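Local structure of metallo-beta-lactamase superfamily protein (Thermus thermophilus, 2ZWR) at residues A[17-29]-A[39-53]. The protein is a zinc-binding member of the metallo-beta-lactamase superfamily and probably acts as a hydrolase. Sequence-based numbering, arbitrary orientation.
Sequences LVETGEGPVLIDP and LFQTTGLIPLAILLT. With ZN (zinc ion), chain H.
Leu26 pairs with Ile50, and Ile27 with Leu51, where strands 23-27 and 50-51 run parallel as the two strands of a beta-alpha-beta unit whose connecting helix is 33-43. The backbones are joined by four N-H to carbonyl bonds: Leu48 N to Pro24 O (2.7 Å), Leu26 N to Ala49 O, Leu51 N to Leu26 O and Asp28 N to Leu51 O. At the C-terminal ends of the strands the carboxylate of Asp28 takes over. Its OD1 accepts from Thr53 N at 2.9 Å and its OD2 from Thr53 OG1 at 2.7 Å, each through the syn lone pair, so that one residue grips both oxygens and fixes the rotation of the group. OD2 is also hydrogen-bonded to ND1 of His59, a zinc ligand, which makes Asp28 a second-shell residue.

On the helix side, Leu26 holds its CG anti to the backbone N (chi1 177°) and brings CD2 in the plane of the Phe40 ring to its edge, 3.8 Å from Phe40 CZ. Pro47 CD sits over the centre of one face of the same ring, 3.6 Å above its plane. Leu17, from the adjoining strand 13-20, fits between helix and loop: its CD2 meets Thr43 OG1 tip to tip at 3.4 Å and also touches Leu45 CB, while its CB packs on Leu39 CD2. Farther out, Leu45 CD2 lies against the carboxylate carbon of Glu19, whose OE1 is salt-bridged to Arg2. Near the Thr20-Gly23 turn, Glu22 chelates a separate zinc ion through both oxygens.

A parallel crossover with its helix packed on one side of the sheet, leading at the strand ends into the metal-binding loop that begins at His54, is characteristic of the metallo-beta-lactamase fold.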
ATOM      1  N   LEU A  17      -9.116   0.038   4.560  1.00  9.86           N
ATOM      2  CA  LEU A  17      -9.484   0.653   5.822  1.00 10.60           C
ATOM      3  C   LEU A  17      -9.465  -0.454   6.869  1.00 11.41           C
ATOM      4  O   LEU A  17     -10.234  -1.403   6.802  1.00 11.40           O
ATOM      5  CB  LEU A  17     -10.861   1.319   5.730  1.00  9.95           C
ATOM      6  CG  LEU A  17     -11.415   2.003   6.990  1.00 11.04           C
ATOM      7  CD1 LEU A  17     -10.543   3.185   7.457  1.00  8.80           C
ATOM      8  CD2 LEU A  17     -12.885   2.441   6.780  1.00 10.42           C
ATOM      9  N   VAL A  18      -8.551  -0.335   7.817  1.00 12.78           N
ATOM     10  CA  VAL A  18      -8.246  -1.427   8.733  1.00 14.26           C
ATOM     11  C   VAL A  18      -8.439  -0.940  10.161  1.00 15.40           C
ATOM     12  O   VAL A  18      -7.864   0.080  10.556  1.00 15.26           O
ATOM     13  CB  VAL A  18      -6.774  -1.922   8.566  1.00 14.08           C
ATOM     14  CG1 VAL A  18      -6.480  -3.094   9.503  1.00 13.84           C
ATOM     15  CG2 VAL A  18      -6.478  -2.290   7.101  1.00 14.08           C
ATOM     16  N   GLU A  19      -9.243  -1.667  10.926  1.00 16.81           N
ATOM     17  CA  GLU A  19      -9.378  -1.396  12.353  1.00 19.37           C
ATOM     18  C   GLU A  19      -8.242  -2.105  13.081  1.00 19.39           C
ATOM     19  O   GLU A  19      -8.124  -3.312  13.012  1.00 19.73           O
ATOM     20  CB  GLU A  19     -10.747  -1.848  12.886  1.00 18.85           C
ATOM     21  CG  GLU A  19     -11.051  -1.337  14.313  1.00 21.63           C
ATOM     22  CD  GLU A  19     -12.514  -1.530  14.753  1.00 22.45           C
ATOM     23  OE1 GLU A  19     -13.264  -2.305  14.104  1.00 25.84           O
ATOM     24  OE2 GLU A  19     -12.909  -0.895  15.763  1.00 27.66           O
ATOM     25  N   THR A  20      -7.391  -1.349  13.762  1.00 20.32           N
ATOM     26  CA  THR A  20      -6.302  -1.949  14.533  1.00 20.83           C
ATOM     27  C   THR A  20      -6.587  -1.809  16.032  1.00 21.41           C
ATOM     28  O   THR A  20      -7.532  -1.125  16.437  1.00 21.74           O
ATOM     29  CB  THR A  20      -4.913  -1.331  14.164  1.00 20.86           C
ATOM     30  OG1 THR A  20      -4.671  -0.142  14.930  1.00 20.02           O
ATOM     31  CG2 THR A  20      -4.830  -0.999  12.661  1.00 20.49           C
ATOM     32  N   GLY A  21      -5.774  -2.466  16.853  1.00 22.01           N
ATOM     33  CA  GLY A  21      -5.867  -2.311  18.306  1.00 22.28           C
ATOM     34  C   GLY A  21      -5.572  -0.890  18.772  1.00 22.27           C
ATOM     35  O   GLY A  21      -5.887  -0.531  19.911  1.00 22.55           O
ATOM     36  N   GLU A  22      -4.968  -0.087  17.891  1.00 22.02           N
ATOM     37  CA  GLU A  22      -4.685   1.324  18.170  1.00 21.94           C
ATOM     38  C   GLU A  22      -5.564   2.291  17.377  1.00 20.91           C
ATOM     39  O   GLU A  22      -5.250   3.478  17.264  1.00 21.73           O
ATOM     40  CB  GLU A  22      -3.215   1.635  17.904  1.00 22.48           C
ATOM     41  CG  GLU A  22      -2.277   1.067  18.958  1.00 25.10           C
ATOM     42  CD  GLU A  22      -0.891   0.788  18.417  1.00 27.13           C
ATOM     43  OE1 GLU A  22      -0.303   1.671  17.757  1.00 29.30           O
ATOM     44  OE2 GLU A  22      -0.383  -0.325  18.654  1.00 29.56           O
ATOM     45  N   GLY A  23      -6.671   1.799  16.843  1.00 19.55           N
ATOM     46  CA  GLY A  23      -7.558   2.643  16.047  1.00 17.87           C
ATOM     47  C   GLY A  23      -7.427   2.371  14.557  1.00 16.65           C
ATOM     48  O   GLY A  23      -6.493   1.684  14.124  1.00 16.13           O
ATOM     49  N   PRO A  24      -8.362   2.908  13.760  1.00 16.05           N
ATOM     50  CA  PRO A  24      -8.389   2.655  12.320  1.00 15.66           C
ATOM     51  C   PRO A  24      -7.254   3.329  11.563  1.00 15.12           C
ATOM     52  O   PRO A  24      -6.832   4.437  11.915  1.00 15.08           O
ATOM     53  CB  PRO A  24      -9.743   3.250  11.881  1.00 15.83           C
ATOM     54  CG  PRO A  24     -10.514   3.467  13.158  1.00 16.03           C
ATOM     55  CD  PRO A  24      -9.475   3.776  14.176  1.00 15.77           C
ATOM     56  N   VAL A  25      -6.752   2.642  10.544  1.00 14.66           N
ATOM     57  CA  VAL A  25      -5.834   3.240   9.580  1.00 14.14           C
ATOM     58  C   VAL A  25      -6.329   2.999   8.163  1.00 13.41           C
ATOM     59  O   VAL A  25      -7.048   2.032   7.885  1.00 13.67           O
ATOM     60  CB  VAL A  25      -4.364   2.701   9.682  1.00 14.51           C
ATOM     61  CG1 VAL A  25      -3.690   3.221  10.924  1.00 14.91           C
ATOM     62  CG2 VAL A  25      -4.307   1.155   9.605  1.00 13.76           C
ATOM     63  N   LEU A  26      -5.900   3.880   7.269  1.00 12.22           N
ATOM     64  CA  LEU A  26      -6.211   3.781   5.871  1.00 11.17           C
ATOM     65  C   LEU A  26      -4.925   3.572   5.068  1.00 10.56           C
ATOM     66  O   LEU A  26      -4.040   4.429   5.074  1.00 10.41           O
ATOM     67  CB  LEU A  26      -6.941   5.050   5.432  1.00 10.84           C
ATOM     68  CG  LEU A  26      -7.305   5.181   3.957  1.00 11.07           C
ATOM     69  CD1 LEU A  26      -8.120   3.994   3.485  1.00  7.86           C
ATOM     70  CD2 LEU A  26      -8.036   6.509   3.764  1.00 10.72           C
ATOM     71  N   ILE A  27      -4.841   2.419   4.397  1.00  9.77           N
ATOM     72  CA  ILE A  27      -3.686   2.034   3.578  1.00  8.80           C
ATOM     73  C   ILE A  27      -3.902   2.342   2.092  1.00  8.56           C
ATOM     74  O   ILE A  27      -4.869   1.867   1.493  1.00  8.32           O
ATOM     75  CB  ILE A  27      -3.364   0.515   3.751  1.00  8.90           C
ATOM     76  CG1 ILE A  27      -3.016   0.203   5.210  1.00  9.11           C
ATOM     77  CG2 ILE A  27      -2.246   0.053   2.796  1.00  8.59           C
ATOM     78  CD1 ILE A  27      -2.834  -1.294   5.515  1.00  7.97           C
ATOM     79  N   ASP A  28      -2.982   3.118   1.511  1.00  8.12           N
ATOM     80  CA  ASP A  28      -2.955   3.440   0.066  1.00  7.84           C
ATOM     81  C   ASP A  28      -4.272   4.029  -0.516  1.00  8.16           C
ATOM     82  O   ASP A  28      -4.876   3.425  -1.421  1.00  8.33           O
ATOM     83  CB  ASP A  28      -2.543   2.218  -0.775  1.00  7.76           C
ATOM     84  CG  ASP A  28      -1.131   1.726  -0.488  1.00  8.10           C
ATOM     85  OD1 ASP A  28      -0.410   2.337   0.325  1.00  8.91           O
ATOM     86  OD2 ASP A  28      -0.741   0.704  -1.101  1.00  7.55           O
ATOM     87  N   PRO A  29      -4.703   5.213  -0.031  1.00  7.76           N
ATOM     88  CA  PRO A  29      -5.889   5.847  -0.642  1.00  7.78           C
ATOM     89  C   PRO A  29      -5.555   6.404  -2.033  1.00  8.13           C
ATOM     90  O   PRO A  29      -5.147   7.555  -2.145  1.00  7.92           O
ATOM     91  CB  PRO A  29      -6.207   6.997   0.320  1.00  7.28           C
ATOM     92  CG  PRO A  29      -4.880   7.315   0.987  1.00  7.47           C
ATOM     93  CD  PRO A  29      -4.124   6.027   1.056  1.00  7.28           C
ATOM     94  N   LEU A  39     -17.025   5.014   2.504  1.00 13.69           N
ATOM     95  CA  LEU A  39     -16.610   3.829   3.258  1.00 13.39           C
ATOM     96  C   LEU A  39     -16.516   4.098   4.766  1.00 13.47           C
ATOM     97  O   LEU A  39     -16.920   3.252   5.574  1.00 12.95           O
ATOM     98  CB  LEU A  39     -15.278   3.267   2.734  1.00 13.18           C
ATOM     99  CG  LEU A  39     -14.838   1.894   3.276  1.00 13.38           C
ATOM    100  CD1 LEU A  39     -15.911   0.822   3.073  1.00 11.98           C
ATOM    101  CD2 LEU A  39     -13.502   1.436   2.665  1.00 13.16           C
ATOM    102  N   PHE A  40     -15.975   5.262   5.137  1.00 13.49           N
ATOM    103  CA  PHE A  40     -15.937   5.678   6.544  1.00 14.01           C
ATOM    104  C   PHE A  40     -17.344   5.655   7.134  1.00 14.26           C
ATOM    105  O   PHE A  40     -17.528   5.234   8.269  1.00 14.65           O
ATOM    106  CB  PHE A  40     -15.320   7.079   6.733  1.00 13.66           C
ATOM    107  CG  PHE A  40     -13.942   7.253   6.132  1.00 13.52           C
ATOM    108  CD1 PHE A  40     -13.168   6.156   5.742  1.00 13.14           C
ATOM    109  CD2 PHE A  40     -13.417   8.529   5.967  1.00 13.23           C
ATOM    110  CE1 PHE A  40     -11.910   6.331   5.180  1.00 13.02           C
ATOM    111  CE2 PHE A  40     -12.154   8.716   5.413  1.00 13.39           C
ATOM    112  CZ  PHE A  40     -11.399   7.615   5.020  1.00 13.89           C
ATOM    113  N   GLN A  41     -18.331   6.084   6.345  1.00 14.80           N
ATOM    114  CA  GLN A  41     -19.721   6.180   6.808  1.00 15.33           C
ATOM    115  C   GLN A  41     -20.380   4.826   7.032  1.00 16.13           C
ATOM    116  O   GLN A  41     -21.020   4.616   8.061  1.00 16.16           O
ATOM    117  CB  GLN A  41     -20.569   7.022   5.852  1.00 14.73           C
ATOM    118  CG  GLN A  41     -20.084   8.465   5.675  1.00 14.03           C
ATOM    119  CD  GLN A  41     -20.066   9.240   6.981  1.00 14.70           C
ATOM    120  OE1 GLN A  41     -20.954   9.077   7.817  1.00 13.44           O
ATOM    121  NE2 GLN A  41     -19.042  10.079   7.169  1.00 13.50           N
ATOM    122  N   THR A  42     -20.208   3.916   6.073  1.00 17.14           N
ATOM    123  CA  THR A  42     -20.857   2.605   6.110  1.00 18.34           C
ATOM    124  C   THR A  42     -20.198   1.659   7.123  1.00 18.49           C
ATOM    125  O   THR A  42     -20.837   0.714   7.598  1.00 19.07           O
ATOM    126  CB  THR A  42     -20.958   1.941   4.691  1.00 18.64           C
ATOM    127  OG1 THR A  42     -19.653   1.738   4.147  1.00 19.96           O
ATOM    128  CG2 THR A  42     -21.732   2.825   3.729  1.00 19.32           C
ATOM    129  N   THR A  43     -18.938   1.927   7.467  1.00 18.23           N
ATOM    130  CA  THR A  43     -18.217   1.120   8.450  1.00 18.00           C
ATOM    131  C   THR A  43     -18.230   1.743   9.847  1.00 18.17           C
ATOM    132  O   THR A  43     -18.030   1.049  10.833  1.00 17.94           O
ATOM    133  CB  THR A  43     -16.737   0.878   8.027  1.00 18.05           C
ATOM    134  OG1 THR A  43     -16.080   2.138   7.851  1.00 17.76           O
ATOM    135  CG2 THR A  43     -16.649   0.065   6.727  1.00 17.52           C
ATOM    136  N   GLY A  44     -18.434   3.059   9.917  1.00 18.25           N
ATOM    137  CA  GLY A  44     -18.350   3.803  11.176  1.00 18.26           C
ATOM    138  C   GLY A  44     -16.925   3.979  11.675  1.00 18.25           C
ATOM    139  O   GLY A  44     -16.709   4.239  12.856  1.00 18.82           O
ATOM    140  N   LEU A  45     -15.954   3.831  10.776  1.00 17.77           N
ATOM    141  CA  LEU A  45     -14.529   3.925  11.129  1.00 17.09           C
ATOM    142  C   LEU A  45     -13.878   5.186  10.552  1.00 16.66           C
ATOM    143  O   LEU A  45     -13.988   5.448   9.356  1.00 16.48           O
ATOM    144  CB  LEU A  45     -13.777   2.687  10.632  1.00 16.88           C
ATOM    145  CG  LEU A  45     -14.118   1.309  11.207  1.00 17.42           C
ATOM    146  CD1 LEU A  45     -13.394   0.227  10.420  1.00 18.00           C
ATOM    147  CD2 LEU A  45     -13.760   1.227  12.698  1.00 16.42           C
ATOM    148  N   ILE A  46     -13.218   5.964  11.407  1.00 16.13           N
ATOM    149  CA  ILE A  46     -12.460   7.127  10.956  1.00 15.80           C
ATOM    150  C   ILE A  46     -10.966   6.834  11.101  1.00 15.30           C
ATOM    151  O   ILE A  46     -10.489   6.619  12.214  1.00 15.15           O
ATOM    152  CB  ILE A  46     -12.807   8.411  11.758  1.00 15.80           C
ATOM    153  CG1 ILE A  46     -14.318   8.545  11.980  1.00 16.54           C
ATOM    154  CG2 ILE A  46     -12.236   9.659  11.059  1.00 16.04           C
ATOM    155  CD1 ILE A  46     -14.676   9.565  13.075  1.00 16.11           C
ATOM    156  N   PRO A  47     -10.216   6.849   9.982  1.00 14.89           N
ATOM    157  CA  PRO A  47      -8.778   6.553  10.071  1.00 14.49           C
ATOM    158  C   PRO A  47      -8.046   7.599  10.912  1.00 14.09           C
ATOM    159  O   PRO A  47      -8.435   8.772  10.921  1.00 14.50           O
ATOM    160  CB  PRO A  47      -8.309   6.616   8.608  1.00 14.05           C
ATOM    161  CG  PRO A  47      -9.309   7.508   7.933  1.00 14.60           C
ATOM    162  CD  PRO A  47     -10.625   7.173   8.602  1.00 14.95           C
ATOM    163  N   LEU A  48      -7.009   7.165  11.620  1.00 13.54           N
ATOM    164  CA  LEU A  48      -6.174   8.059  12.414  1.00 13.27           C
ATOM    165  C   LEU A  48      -4.912   8.467  11.659  1.00 12.80           C
ATOM    166  O   LEU A  48      -4.196   9.376  12.068  1.00 13.26           O
ATOM    167  CB  LEU A  48      -5.785   7.384  13.738  1.00 13.50           C
ATOM    168  CG  LEU A  48      -6.941   7.039  14.681  1.00 13.94           C
ATOM    169  CD1 LEU A  48      -6.420   6.460  15.982  1.00 14.96           C
ATOM    170  CD2 LEU A  48      -7.836   8.258  14.926  1.00 14.49           C
ATOM    171  N   ALA A  49      -4.649   7.780  10.557  1.00 12.13           N
ATOM    172  CA  ALA A  49      -3.441   7.985   9.786  1.00 11.36           C
ATOM    173  C   ALA A  49      -3.593   7.342   8.418  1.00 10.62           C
ATOM    174  O   ALA A  49      -4.412   6.447   8.227  1.00 10.79           O
ATOM    175  CB  ALA A  49      -2.224   7.378  10.534  1.00 11.25           C
ATOM    176  N   ILE A  50      -2.785   7.810   7.473  1.00 10.30           N
ATOM    177  CA  ILE A  50      -2.634   7.190   6.168  1.00  9.25           C
ATOM    178  C   ILE A  50      -1.280   6.468   6.161  1.00  9.51           C
ATOM    179  O   ILE A  50      -0.262   7.059   6.513  1.00  9.63           O
ATOM    180  CB  ILE A  50      -2.736   8.249   5.018  1.00  9.35           C
ATOM    181  CG1 ILE A  50      -4.193   8.741   4.883  1.00  9.06           C
ATOM    182  CG2 ILE A  50      -2.197   7.674   3.685  1.00  8.05           C
ATOM    183  CD1 ILE A  50      -4.433   9.913   3.913  1.00  8.73           C
ATOM    184  N   LEU A  51      -1.288   5.177   5.809  1.00  9.44           N
ATOM    185  CA  LEU A  51      -0.065   4.367   5.695  1.00  9.05           C
ATOM    186  C   LEU A  51       0.128   4.015   4.218  1.00  8.33           C
ATOM    187  O   LEU A  51      -0.804   3.539   3.568  1.00  7.34           O
ATOM    188  CB  LEU A  51      -0.177   3.086   6.541  1.00  8.87           C
ATOM    189  CG  LEU A  51       0.289   3.087   8.017  1.00 10.38           C
ATOM    190  CD1 LEU A  51      -0.210   4.279   8.834  1.00 10.03           C
ATOM    191  CD2 LEU A  51      -0.067   1.770   8.720  1.00  9.42           C
ATOM    192  N   LEU A  52       1.328   4.269   3.695  1.00  7.78           N
ATOM    193  CA  LEU A  52       1.618   4.015   2.276  1.00  7.73           C
ATOM    194  C   LEU A  52       2.648   2.909   2.051  1.00  7.54           C
ATOM    195  O   LEU A  52       3.785   3.017   2.512  1.00  7.25           O
ATOM    196  CB  LEU A  52       2.049   5.308   1.555  1.00  6.50           C
ATOM    197  CG  LEU A  52       1.093   6.512   1.596  1.00  7.31           C
ATOM    198  CD1 LEU A  52       1.765   7.732   0.958  1.00  8.02           C
ATOM    199  CD2 LEU A  52      -0.257   6.213   0.924  1.00  5.60           C
ATOM    200  N   THR A  53       2.232   1.856   1.337  1.00  7.93           N
ATOM    201  CA  THR A  53       3.142   0.784   0.923  1.00  7.89           C
ATOM    202  C   THR A  53       4.187   1.360  -0.002  1.00  8.29           C
ATOM    203  O   THR A  53       5.360   1.009   0.092  1.00  8.48           O
ATOM    204  CB  THR A  53       2.430  -0.403   0.201  1.00  8.34           C
ATOM    205  OG1 THR A  53       1.864   0.050  -1.042  1.00  5.94           O
ATOM    206  CG2 THR A  53       1.364  -1.061   1.099  1.00  6.47           C
TER
HETATM  207 ZN    ZN H 213       1.850   0.845  18.476  1.00 69.46          ZN
HETATM  208  O   HOH W   1       2.474  -1.087  17.386  1.00 19.74           O